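Local coordinates for INSIG protein homolog (Mycobacterium vanbaalenii PYR-1, PDB 4XU6) that binds diacylglycerol in the membrane and assembles as a homotrimer of the INSIG family, at residues 21-31 with 90-98; 128-139 with 164-173. All coordinates share one frame; numbering follows the deposited sequence.

Interaction 1. Residues 21-31 with 90-98; sequences IGDHSHVVTGT and YVTTALVHA. With TDA (N-tridecanoic acid), chain E.
Ile21 brings its CG2 methyl to Val91 CG1, a light apolar contact at the start of the shared face. One residue on, the lack of a side chain lets Gly22 lie flat against Tyr90: its CA stands 3.4 Å from the ring centroid, almost on the ring normal, a CH-pi contact. The tyrosine reaches there because its CG is anti to the backbone N (chi1 -163°), which carries the ring across to the other helix. Asp23 turns its CB away, yet its OD1 accepts a bond from a water 2.6 Å off, and the same water also bonds Tyr90 OH and His26 ND1; OD2 is taken by Ser45 and Tyr34. Ser25 OG donates to Ile21 O within its own helix, and its CB meets Ala94 CB at 3.8 Å. The small residues Gly22, Ser25 and Ala94 let two transmembrane helices of this six-helix INSIG fold pack closely here, where the axes of segments 21-29 and 90-96 approach to 8.5 Å, 2° from parallel. His26, a diacylglycerol-binding residue, donates from NE2 to Thr93 OG1 (2.8 Å, 161° at the hydrogen), and that hydroxyl oxygen lies near the plane of the His26 ring. Thr93 OG1 donates a hydrogen bond to Tyr90 O, which leaves its oxygen to accept from the imidazole. The edge of Tyr90 points at one face of His26, an edge-to-face pair, while O21 of the bound tridecanoic acid lies at the imidazole edge, 3.3 Å from CE1. Thr29 OG1 donates to Ser25 O in the preceding turn and packs against Ala94 CB. Gly30, with positive phi, ends the helix in a Schellman motif. Thr31 then sets its CA over the centre of the His97 ring, 3.8 Å away; that ring is held by ND1 donating to Ala94 O, with Ala94 O in the plane of the imidazole.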
loop_
_atom_site.group_PDB
_atom_site.type_symbol
_atom_site.label_atom_id
_atom_site.label_comp_id
_atom_site.label_asym_id
_atom_site.label_seq_id
_atom_site.Cartn_x
_atom_site.Cartn_y
_atom_site.Cartn_z
ATOM N N ILE A 21 -15.743 -4.518 -10.974
ATOM C CA ILE A 21 -14.789 -5.310 -10.195
ATOM C C ILE A 21 -14.934 -4.993 -8.708
ATOM O O ILE A 21 -14.996 -5.897 -7.871
ATOM C CB ILE A 21 -13.334 -5.050 -10.652
ATOM C CG1 ILE A 21 -13.112 -5.596 -12.066
ATOM C CG2 ILE A 21 -12.329 -5.689 -9.670
ATOM C CD1 ILE A 21 -11.834 -5.051 -12.742
ATOM N N GLY A 22 -14.985 -3.704 -8.382
ATOM C CA GLY A 22 -15.130 -3.289 -7.000
ATOM C C GLY A 22 -16.475 -3.695 -6.421
ATOM O O GLY A 22 -16.566 -4.141 -5.276
ATOM N N ASP A 23 -17.535 -3.546 -7.206
ATOM C CA ASP A 23 -18.860 -3.898 -6.700
ATOM C C ASP A 23 -19.016 -5.411 -6.547
ATOM O O ASP A 23 -19.599 -5.873 -5.578
ATOM C CB ASP A 23 -19.951 -3.333 -7.600
ATOM C CG ASP A 23 -21.295 -3.207 -6.891
ATOM O OD1 ASP A 23 -21.330 -2.814 -5.702
ATOM O OD2 ASP A 23 -22.324 -3.496 -7.541
ATOM N N HIS A 24 -18.478 -6.187 -7.483
ATOM C CA HIS A 24 -18.465 -7.632 -7.283
ATOM C C HIS A 24 -17.747 -7.984 -5.977
ATOM O O HIS A 24 -18.202 -8.836 -5.217
ATOM C CB HIS A 24 -17.772 -8.366 -8.428
ATOM C CG HIS A 24 -17.471 -9.795 -8.096
ATOM N ND1 HIS A 24 -18.444 -10.772 -8.075
ATOM C CD2 HIS A 24 -16.324 -10.398 -7.698
ATOM C CE1 HIS A 24 -17.904 -11.923 -7.713
ATOM N NE2 HIS A 24 -16.620 -11.724 -7.472
ATOM N N SER A 25 -16.624 -7.320 -5.718
ATOM C CA SER A 25 -15.864 -7.559 -4.493
ATOM C C SER A 25 -16.701 -7.270 -3.243
ATOM O O SER A 25 -16.702 -8.059 -2.296
ATOM C CB SER A 25 -14.578 -6.725 -4.490
ATOM O OG SER A 25 -13.724 -7.128 -5.546
ATOM N N HIS A 26 -17.422 -6.148 -3.239
ATOM C CA HIS A 26 -18.319 -5.834 -2.123
ATOM C C HIS A 26 -19.432 -6.872 -1.947
ATOM O O HIS A 26 -19.738 -7.286 -0.826
ATOM C CB HIS A 26 -18.935 -4.439 -2.295
ATOM C CG HIS A 26 -18.050 -3.332 -1.808
ATOM N ND1 HIS A 26 -18.354 -1.998 -1.983
ATOM C CD2 HIS A 26 -16.875 -3.366 -1.136
ATOM C CE1 HIS A 26 -17.396 -1.259 -1.448
ATOM N NE2 HIS A 26 -16.488 -2.064 -0.925
ATOM N N VAL A 27 -20.038 -7.289 -3.053
ATOM C CA VAL A 27 -21.137 -8.257 -2.968
ATOM C C VAL A 27 -20.660 -9.621 -2.462
ATOM O O VAL A 27 -21.256 -10.187 -1.532
ATOM C CB VAL A 27 -21.890 -8.394 -4.306
ATOM C CG1 VAL A 27 -22.857 -9.595 -4.278
ATOM C CG2 VAL A 27 -22.654 -7.102 -4.618
ATOM N N VAL A 28 -19.575 -10.129 -3.043
ATOM C CA VAL A 28 -19.098 -11.472 -2.712
ATOM C C VAL A 28 -18.538 -11.564 -1.290
ATOM O O VAL A 28 -18.533 -12.633 -0.687
ATOM C CB VAL A 28 -18.063 -12.004 -3.750
ATOM C CG1 VAL A 28 -16.700 -11.311 -3.576
ATOM C CG2 VAL A 28 -17.915 -13.512 -3.622
ATOM N N THR A 29 -18.087 -10.443 -0.734
ATOM C CA THR A 29 -17.591 -10.455 0.638
ATOM C C THR A 29 -18.696 -10.113 1.628
ATOM O O THR A 29 -18.487 -10.184 2.836
ATOM C CB THR A 29 -16.457 -9.428 0.861
ATOM O OG1 THR A 29 -16.926 -8.130 0.488
ATOM C CG2 THR A 29 -15.227 -9.781 0.049
ATOM N N GLY A 30 -19.861 -9.713 1.123
ATOM C CA GLY A 30 -20.960 -9.336 2.001
ATOM C C GLY A 30 -20.879 -7.913 2.538
ATOM O O GLY A 30 -21.568 -7.559 3.501
ATOM N N THR A 31 -20.032 -7.092 1.926
ATOM C CA THR A 31 -19.945 -5.681 2.311
ATOM C C THR A 31 -21.280 -5.006 2.006
ATOM O O THR A 31 -21.763 -4.181 2.783
ATOM C CB THR A 31 -18.820 -4.948 1.535
ATOM O OG1 THR A 31 -17.562 -5.595 1.775
ATOM C CG2 THR A 31 -18.727 -3.468 1.956
ATOM N N TYR A 90 -10.474 0.248 -3.402
ATOM C CA TYR A 90 -11.851 -0.243 -3.487
ATOM C C TYR A 90 -11.930 -1.711 -3.035
ATOM O O TYR A 90 -12.723 -2.062 -2.138
ATOM C CB TYR A 90 -12.302 -0.090 -4.946
ATOM C CG TYR A 90 -13.796 -0.152 -5.237
ATOM C CD1 TYR A 90 -14.697 -0.739 -4.355
ATOM C CD2 TYR A 90 -14.289 0.374 -6.427
ATOM C CE1 TYR A 90 -16.067 -0.791 -4.659
ATOM C CE2 TYR A 90 -15.637 0.330 -6.729
ATOM C CZ TYR A 90 -16.512 -0.250 -5.853
ATOM O OH TYR A 90 -17.848 -0.287 -6.190
ATOM N N VAL A 91 -11.107 -2.578 -3.625
ATOM C CA VAL A 91 -11.172 -3.995 -3.246
ATOM C C VAL A 91 -10.691 -4.232 -1.816
ATOM O O VAL A 91 -11.157 -5.153 -1.151
ATOM C CB VAL A 91 -10.444 -4.940 -4.248
ATOM C CG1 VAL A 91 -11.087 -4.843 -5.635
ATOM C CG2 VAL A 91 -8.945 -4.640 -4.317
ATOM N N THR A 92 -9.780 -3.391 -1.332
ATOM C CA THR A 92 -9.334 -3.511 0.059
ATOM C C THR A 92 -10.496 -3.271 1.021
ATOM O O THR A 92 -10.600 -3.939 2.053
ATOM C CB THR A 92 -8.175 -2.532 0.385
ATOM O OG1 THR A 92 -7.023 -2.875 -0.395
ATOM C CG2 THR A 92 -7.804 -2.597 1.875
ATOM N N THR A 93 -11.373 -2.328 0.687
ATOM C CA THR A 93 -12.516 -2.072 1.565
ATOM C C THR A 93 -13.404 -3.302 1.667
ATOM O O THR A 93 -13.998 -3.544 2.699
ATOM C CB THR A 93 -13.362 -0.847 1.147
ATOM O OG1 THR A 93 -13.958 -1.068 -0.137
ATOM C CG2 THR A 93 -12.506 0.417 1.120
ATOM N N ALA A 94 -13.472 -4.087 0.598
ATOM C CA ALA A 94 -14.227 -5.338 0.641
ATOM C C ALA A 94 -13.570 -6.330 1.608
ATOM O O ALA A 94 -14.247 -7.036 2.365
ATOM C CB ALA A 94 -14.328 -5.935 -0.758
ATOM N N LEU A 95 -12.243 -6.375 1.593
ATOM C CA LEU A 95 -11.516 -7.304 2.461
ATOM C C LEU A 95 -11.600 -6.931 3.940
ATOM O O LEU A 95 -11.602 -7.808 4.793
ATOM C CB LEU A 95 -10.044 -7.387 2.049
ATOM C CG LEU A 95 -9.766 -7.816 0.608
ATOM C CD1 LEU A 95 -8.264 -7.844 0.325
ATOM C CD2 LEU A 95 -10.389 -9.160 0.316
ATOM N N VAL A 96 -11.658 -5.639 4.249
ATOM C CA VAL A 96 -11.543 -5.220 5.644
ATOM C C VAL A 96 -12.834 -4.669 6.240
ATOM O O VAL A 96 -12.836 -4.201 7.374
ATOM C CB VAL A 96 -10.389 -4.182 5.841
ATOM C CG1 VAL A 96 -9.068 -4.747 5.322
ATOM C CG2 VAL A 96 -10.715 -2.844 5.144
ATOM N N HIS A 97 -13.936 -4.730 5.490
ATOM C CA HIS A 97 -15.177 -4.068 5.915
ATOM C C HIS A 97 -15.716 -4.508 7.285
ATOM O O HIS A 97 -16.414 -3.734 7.944
ATOM C CB HIS A 97 -16.291 -4.254 4.875
ATOM C CG HIS A 97 -16.914 -5.614 4.913
ATOM N ND1 HIS A 97 -16.406 -6.684 4.207
ATOM C CD2 HIS A 97 -17.990 -6.087 5.591
ATOM C CE1 HIS A 97 -17.145 -7.755 4.445
ATOM N NE2 HIS A 97 -18.113 -7.418 5.278
ATOM N N ALA A 98 -15.409 -5.732 7.710
ATOM C CA ALA A 98 -15.935 -6.244 8.985
ATOM C C ALA A 98 -15.157 -5.756 10.215
ATOM O O ALA A 98 -15.558 -6.025 11.355
ATOM C CB ALA A 98 -16.011 -7.779 8.969
HETATM O O21 TDA E . -19.324 1.216 -2.604
HETATM O O22 TDA E . -21.399 1.114 -3.654
HETATM C C21 TDA E . -20.238 1.524 -3.703
HETATM C C22 TDA E . -19.757 2.269 -4.913
HETATM C C23 TDA E . -18.416 2.961 -4.652
HETATM C C24 TDA E . -17.852 3.577 -5.932
HETATM C C25 TDA E . -16.572 4.366 -5.652
HETATM C C26 TDA E . -15.976 4.970 -6.921
HETATM C C27 TDA E . -15.441 3.839 -7.787
HETATM C C28 TDA E . -14.798 4.346 -9.058
HETATM C C29 TDA E . -14.434 3.164 -9.942
HETATM C C30 TDA E . -13.741 3.695 -11.183
HETATM C C31 TDA E . -12.394 4.294 -10.807
HETATM C C32 TDA E . -11.597 4.662 -12.052
HETATM C C33 TDA E . -10.567 5.740 -11.742
HETATM O O HOH W 1 -19.638 -1.353 -4.422
HETATM O O HOH W 2 -19.364 -10.053 5.972
#

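Interaction 2. Residues 128-139 with 164-173; sequences GVVIAVIGPAVE and LAPLYFAFGV. With TDA (N-tridecanoic acid), chain E; TDA (N-tridecanoic acid), chain F.
Glu139 and Tyr168 make the one hydrogen bond between these helices: Tyr168 OH donates at 2.6 Å to Glu139 OE2, which accepts through its anti lone pair, with carboxylate and ring planes 77° apart. Tyr150 OH bonds the other oxygen, OE1, so both carboxylate oxygens of this buried acid have a phenol partner. Weaker C-H contacts exploit bare glycines: Gly135 CA lies over the centre of the Tyr168 ring at 3.7 Å, a CH-pi contact, and Phe169 CA makes a C-H...O contact to Gly128 O. Apolar packing is knob-into-hole, Tyr168 sitting among Ile131, Gly135, Pro136 and Glu139. Pro136, whose nitrogen has no proton to give, kinks its helix and sets CD 3.6 Å from Tyr168 CD2. Ile131 fills the middle, its CG1 against Tyr168 CD1 and Phe171 CD2, and at the far end Gly128 CA and Gly172 CA are 4.0 Å apart. Lipid supplies the last kind: C25 of the chain E acid lies over the other face of Tyr168, toward its rim, and C28 likewise over Phe171, while the chain F acid runs past Ile134 and Val138. These crossing transmembrane helices thus line two tridecanoic acid sites that share the Tyr168 ring, probably marking where diacylglycerol binds.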
loop_
_atom_site.group_PDB
_atom_site.type_symbol
_atom_site.label_atom_id
_atom_site.label_comp_id
_atom_site.label_asym_id
_atom_site.label_seq_id
_atom_site.Cartn_x
_atom_site.Cartn_y
_atom_site.Cartn_z
ATOM N N GLY A 128 -12.352 15.891 -6.430
ATOM C CA GLY A 128 -12.431 14.895 -5.372
ATOM C C GLY A 128 -13.477 15.219 -4.314
ATOM O O GLY A 128 -14.251 14.351 -3.918
ATOM N N VAL A 129 -13.516 16.470 -3.863
ATOM C CA VAL A 129 -14.489 16.875 -2.849
ATOM C C VAL A 129 -15.926 16.802 -3.375
ATOM O O VAL A 129 -16.834 16.362 -2.664
ATOM C CB VAL A 129 -14.207 18.309 -2.306
ATOM C CG1 VAL A 129 -15.367 18.792 -1.438
ATOM C CG2 VAL A 129 -12.922 18.327 -1.498
ATOM N N VAL A 130 -16.127 17.240 -4.615
ATOM C CA VAL A 130 -17.451 17.206 -5.237
ATOM C C VAL A 130 -18.091 15.805 -5.180
ATOM O O VAL A 130 -19.223 15.652 -4.723
ATOM C CB VAL A 130 -17.407 17.725 -6.694
ATOM C CG1 VAL A 130 -18.739 17.493 -7.395
ATOM C CG2 VAL A 130 -17.044 19.215 -6.720
ATOM N N ILE A 131 -17.351 14.790 -5.618
ATOM C CA ILE A 131 -17.865 13.419 -5.639
ATOM C C ILE A 131 -17.811 12.746 -4.253
ATOM O O ILE A 131 -18.614 11.857 -3.952
ATOM C CB ILE A 131 -17.158 12.574 -6.742
ATOM C CG1 ILE A 131 -17.888 11.237 -6.965
ATOM C CG2 ILE A 131 -15.682 12.362 -6.403
ATOM C CD1 ILE A 131 -19.261 11.400 -7.591
ATOM N N ALA A 132 -16.907 13.196 -3.383
ATOM C CA ALA A 132 -16.889 12.685 -2.008
ATOM C C ALA A 132 -18.157 13.094 -1.269
ATOM O O ALA A 132 -18.500 12.507 -0.243
ATOM C CB ALA A 132 -15.656 13.180 -1.242
ATOM N N VAL A 133 -18.834 14.123 -1.776
ATOM C CA VAL A 133 -20.122 14.530 -1.212
ATOM C C VAL A 133 -21.276 13.878 -1.980
ATOM O O VAL A 133 -22.149 13.247 -1.387
ATOM C CB VAL A 133 -20.298 16.068 -1.223
ATOM C CG1 VAL A 133 -21.738 16.435 -0.874
ATOM C CG2 VAL A 133 -19.320 16.725 -0.248
ATOM N N ILE A 134 -21.257 14.019 -3.302
ATOM C CA ILE A 134 -22.327 13.499 -4.153
ATOM C C ILE A 134 -22.432 11.967 -4.136
ATOM O O ILE A 134 -23.531 11.420 -4.046
ATOM C CB ILE A 134 -22.173 14.004 -5.603
ATOM C CG1 ILE A 134 -22.429 15.514 -5.664
ATOM C CG2 ILE A 134 -23.121 13.277 -6.561
ATOM C CD1 ILE A 134 -22.173 16.114 -7.043
ATOM N N GLY A 135 -21.296 11.282 -4.237
ATOM C CA GLY A 135 -21.285 9.825 -4.193
ATOM C C GLY A 135 -21.993 9.239 -2.985
ATOM O O GLY A 135 -22.951 8.478 -3.129
ATOM N N PRO A 136 -21.525 9.582 -1.775
ATOM C CA PRO A 136 -22.202 9.074 -0.578
ATOM C C PRO A 136 -23.665 9.524 -0.458
ATOM O O PRO A 136 -24.484 8.766 0.056
ATOM C CB PRO A 136 -21.370 9.663 0.565
ATOM C CG PRO A 136 -19.995 9.788 -0.022
ATOM C CD PRO A 136 -20.238 10.223 -1.451
ATOM N N ALA A 137 -23.982 10.730 -0.917
ATOM C CA ALA A 137 -25.359 11.225 -0.866
ATOM C C ALA A 137 -26.295 10.365 -1.723
ATOM O O ALA A 137 -27.386 10.003 -1.284
ATOM C CB ALA A 137 -25.420 12.694 -1.305
ATOM N N VAL A 138 -25.870 10.058 -2.947
ATOM C CA VAL A 138 -26.624 9.167 -3.825
ATOM C C VAL A 138 -26.819 7.794 -3.177
ATOM O O VAL A 138 -27.919 7.244 -3.189
ATOM C CB VAL A 138 -25.948 9.014 -5.201
ATOM C CG1 VAL A 138 -26.576 7.878 -5.999
ATOM C CG2 VAL A 138 -26.020 10.329 -5.986
ATOM N N GLU A 139 -25.755 7.248 -2.589
ATOM C CA GLU A 139 -25.851 5.949 -1.932
ATOM C C GLU A 139 -26.804 5.971 -0.743
ATOM O O GLU A 139 -27.579 5.035 -0.540
ATOM C CB GLU A 139 -24.463 5.452 -1.501
ATOM C CG GLU A 139 -23.550 5.136 -2.689
ATOM C CD GLU A 139 -22.509 4.087 -2.367
ATOM O OE1 GLU A 139 -22.789 3.201 -1.537
ATOM O OE2 GLU A 139 -21.411 4.156 -2.949
ATOM N N LEU A 164 -16.598 5.476 2.240
ATOM C CA LEU A 164 -16.997 6.019 0.941
ATOM C C LEU A 164 -16.459 7.421 0.726
ATOM O O LEU A 164 -16.125 7.790 -0.391
ATOM C CB LEU A 164 -18.520 6.039 0.789
ATOM C CG LEU A 164 -19.182 4.664 0.694
ATOM C CD1 LEU A 164 -20.701 4.826 0.590
ATOM C CD2 LEU A 164 -18.643 3.887 -0.501
ATOM N N ALA A 165 -16.381 8.215 1.787
ATOM C CA ALA A 165 -15.914 9.583 1.606
ATOM C C ALA A 165 -14.479 9.642 1.039
ATOM O O ALA A 165 -14.263 10.256 -0.007
ATOM C CB ALA A 165 -16.082 10.421 2.898
ATOM N N PRO A 166 -13.498 8.982 1.702
ATOM C CA PRO A 166 -12.182 9.038 1.049
ATOM C C PRO A 166 -12.089 8.175 -0.218
ATOM O O PRO A 166 -11.266 8.474 -1.081
ATOM C CB PRO A 166 -11.222 8.513 2.130
ATOM C CG PRO A 166 -12.076 7.725 3.080
ATOM C CD PRO A 166 -13.412 8.433 3.070
ATOM N N LEU A 167 -12.905 7.129 -0.340
ATOM C CA LEU A 167 -12.860 6.324 -1.565
ATOM C C LEU A 167 -13.309 7.150 -2.770
ATOM O O LEU A 167 -12.628 7.178 -3.790
ATOM C CB LEU A 167 -13.687 5.034 -1.436
ATOM C CG LEU A 167 -13.793 4.130 -2.676
ATOM C CD1 LEU A 167 -12.419 3.684 -3.147
ATOM C CD2 LEU A 167 -14.708 2.912 -2.384
ATOM N N TYR A 168 -14.447 7.829 -2.648
ATOM C CA TYR A 168 -14.926 8.694 -3.728
ATOM C C TYR A 168 -13.959 9.848 -3.975
ATOM O O TYR A 168 -13.735 10.242 -5.119
ATOM C CB TYR A 168 -16.332 9.232 -3.421
ATOM C CG TYR A 168 -17.465 8.284 -3.797
ATOM C CD1 TYR A 168 -17.783 8.054 -5.135
ATOM C CD2 TYR A 168 -18.219 7.633 -2.820
ATOM C CE1 TYR A 168 -18.819 7.192 -5.496
ATOM C CE2 TYR A 168 -19.275 6.758 -3.174
ATOM C CZ TYR A 168 -19.557 6.552 -4.525
ATOM O OH TYR A 168 -20.582 5.703 -4.915
ATOM N N PHE A 169 -13.376 10.389 -2.908
ATOM C CA PHE A 169 -12.411 11.478 -3.079
ATOM C C PHE A 169 -11.257 11.054 -3.997
ATOM O O PHE A 169 -10.916 11.756 -4.941
ATOM C CB PHE A 169 -11.866 11.957 -1.729
ATOM C CG PHE A 169 -10.771 12.993 -1.861
ATOM C CD1 PHE A 169 -11.089 14.341 -2.023
ATOM C CD2 PHE A 169 -9.432 12.612 -1.867
ATOM C CE1 PHE A 169 -10.075 15.299 -2.166
ATOM C CE2 PHE A 169 -8.418 13.555 -2.001
ATOM C CZ PHE A 169 -8.740 14.902 -2.159
ATOM N N ALA A 170 -10.666 9.895 -3.715
ATOM C CA ALA A 170 -9.578 9.369 -4.537
ATOM C C ALA A 170 -10.040 9.133 -5.972
ATOM O O ALA A 170 -9.317 9.421 -6.910
ATOM C CB ALA A 170 -9.011 8.070 -3.928
ATOM N N PHE A 171 -11.245 8.595 -6.131
ATOM C CA PHE A 171 -11.860 8.439 -7.449
ATOM C C PHE A 171 -11.904 9.783 -8.212
ATOM O O PHE A 171 -11.461 9.868 -9.363
ATOM C CB PHE A 171 -13.259 7.808 -7.276
ATOM C CG PHE A 171 -14.142 7.883 -8.508
ATOM C CD1 PHE A 171 -13.679 7.485 -9.759
ATOM C CD2 PHE A 171 -15.452 8.331 -8.390
ATOM C CE1 PHE A 171 -14.511 7.554 -10.888
ATOM C CE2 PHE A 171 -16.296 8.399 -9.502
ATOM C CZ PHE A 171 -15.835 8.001 -10.744
ATOM N N GLY A 172 -12.419 10.829 -7.573
ATOM C CA GLY A 172 -12.468 12.140 -8.212
ATOM C C GLY A 172 -11.102 12.692 -8.614
ATOM O O GLY A 172 -10.934 13.248 -9.707
ATOM N N VAL A 173 -10.115 12.557 -7.731
ATOM C CA VAL A 173 -8.755 12.980 -8.059
ATOM C C VAL A 173 -8.232 12.284 -9.323
ATOM O O VAL A 173 -7.635 12.914 -10.209
ATOM C CB VAL A 173 -7.791 12.695 -6.886
ATOM C CG1 VAL A 173 -6.338 12.922 -7.313
ATOM C CG2 VAL A 173 -8.146 13.558 -5.686
HETATM O O21 TDA E . -19.324 1.216 -2.604
HETATM O O22 TDA E . -21.399 1.114 -3.654
HETATM C C21 TDA E . -20.238 1.524 -3.703
HETATM C C22 TDA E . -19.757 2.269 -4.913
HETATM C C23 TDA E . -18.416 2.961 -4.652
HETATM C C24 TDA E . -17.852 3.577 -5.932
HETATM C C25 TDA E . -16.572 4.366 -5.652
HETATM C C26 TDA E . -15.976 4.970 -6.921
HETATM C C27 TDA E . -15.441 3.839 -7.787
HETATM C C28 TDA E . -14.798 4.346 -9.058
HETATM C C29 TDA E . -14.434 3.164 -9.942
HETATM C C30 TDA E . -13.741 3.695 -11.183
HETATM C C31 TDA E . -12.394 4.294 -10.807
HETATM C C32 TDA E . -11.597 4.662 -12.052
HETATM C C33 TDA E . -10.567 5.740 -11.742
HETATM C C21 TDA F . -24.662 3.047 -5.937
HETATM C C22 TDA F . -24.656 4.433 -6.545
HETATM C C23 TDA F . -23.265 4.835 -7.015
HETATM C C24 TDA F . -23.279 6.283 -7.499
HETATM C C25 TDA F . -21.896 6.753 -7.929
HETATM C C26 TDA F . -21.826 8.277 -8.016
HETATM C C27 TDA F . -22.956 8.824 -8.879
HETATM C C28 TDA F . -23.008 10.343 -8.815
HETATM C C29 TDA F . -22.944 10.921 -10.221
HETATM C C30 TDA F . -24.123 10.437 -11.056
HETATM C C31 TDA F . -23.818 10.612 -12.539
HETATM C C32 TDA F . -23.269 12.007 -12.821
HETATM C C33 TDA F . -23.345 12.338 -14.306
#

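Overall arrangement
From the N terminus, helix 5-29 leads through strand 32-34, the hairpin of 41-42 and 45-46, and helix 48-64 to helix 76-96, and interaction 1 closes this loop of 58 residues. The chain then passes through helix 101-119 into helix 122-144, and interaction 2 closes a shorter loop of 24 residues that holds strand 148-150. The loops follow in series, neither nesting nor crossing. Still, they are stitched together: strand 32-34, in the first loop, pairs antiparallel with 148-150 in the second, and Tyr90 N approaches Leu167 CD1 at 4.0 Å. The centres of the contacts lie about 17 Å apart, and the chain E tridecanoic acid touches both.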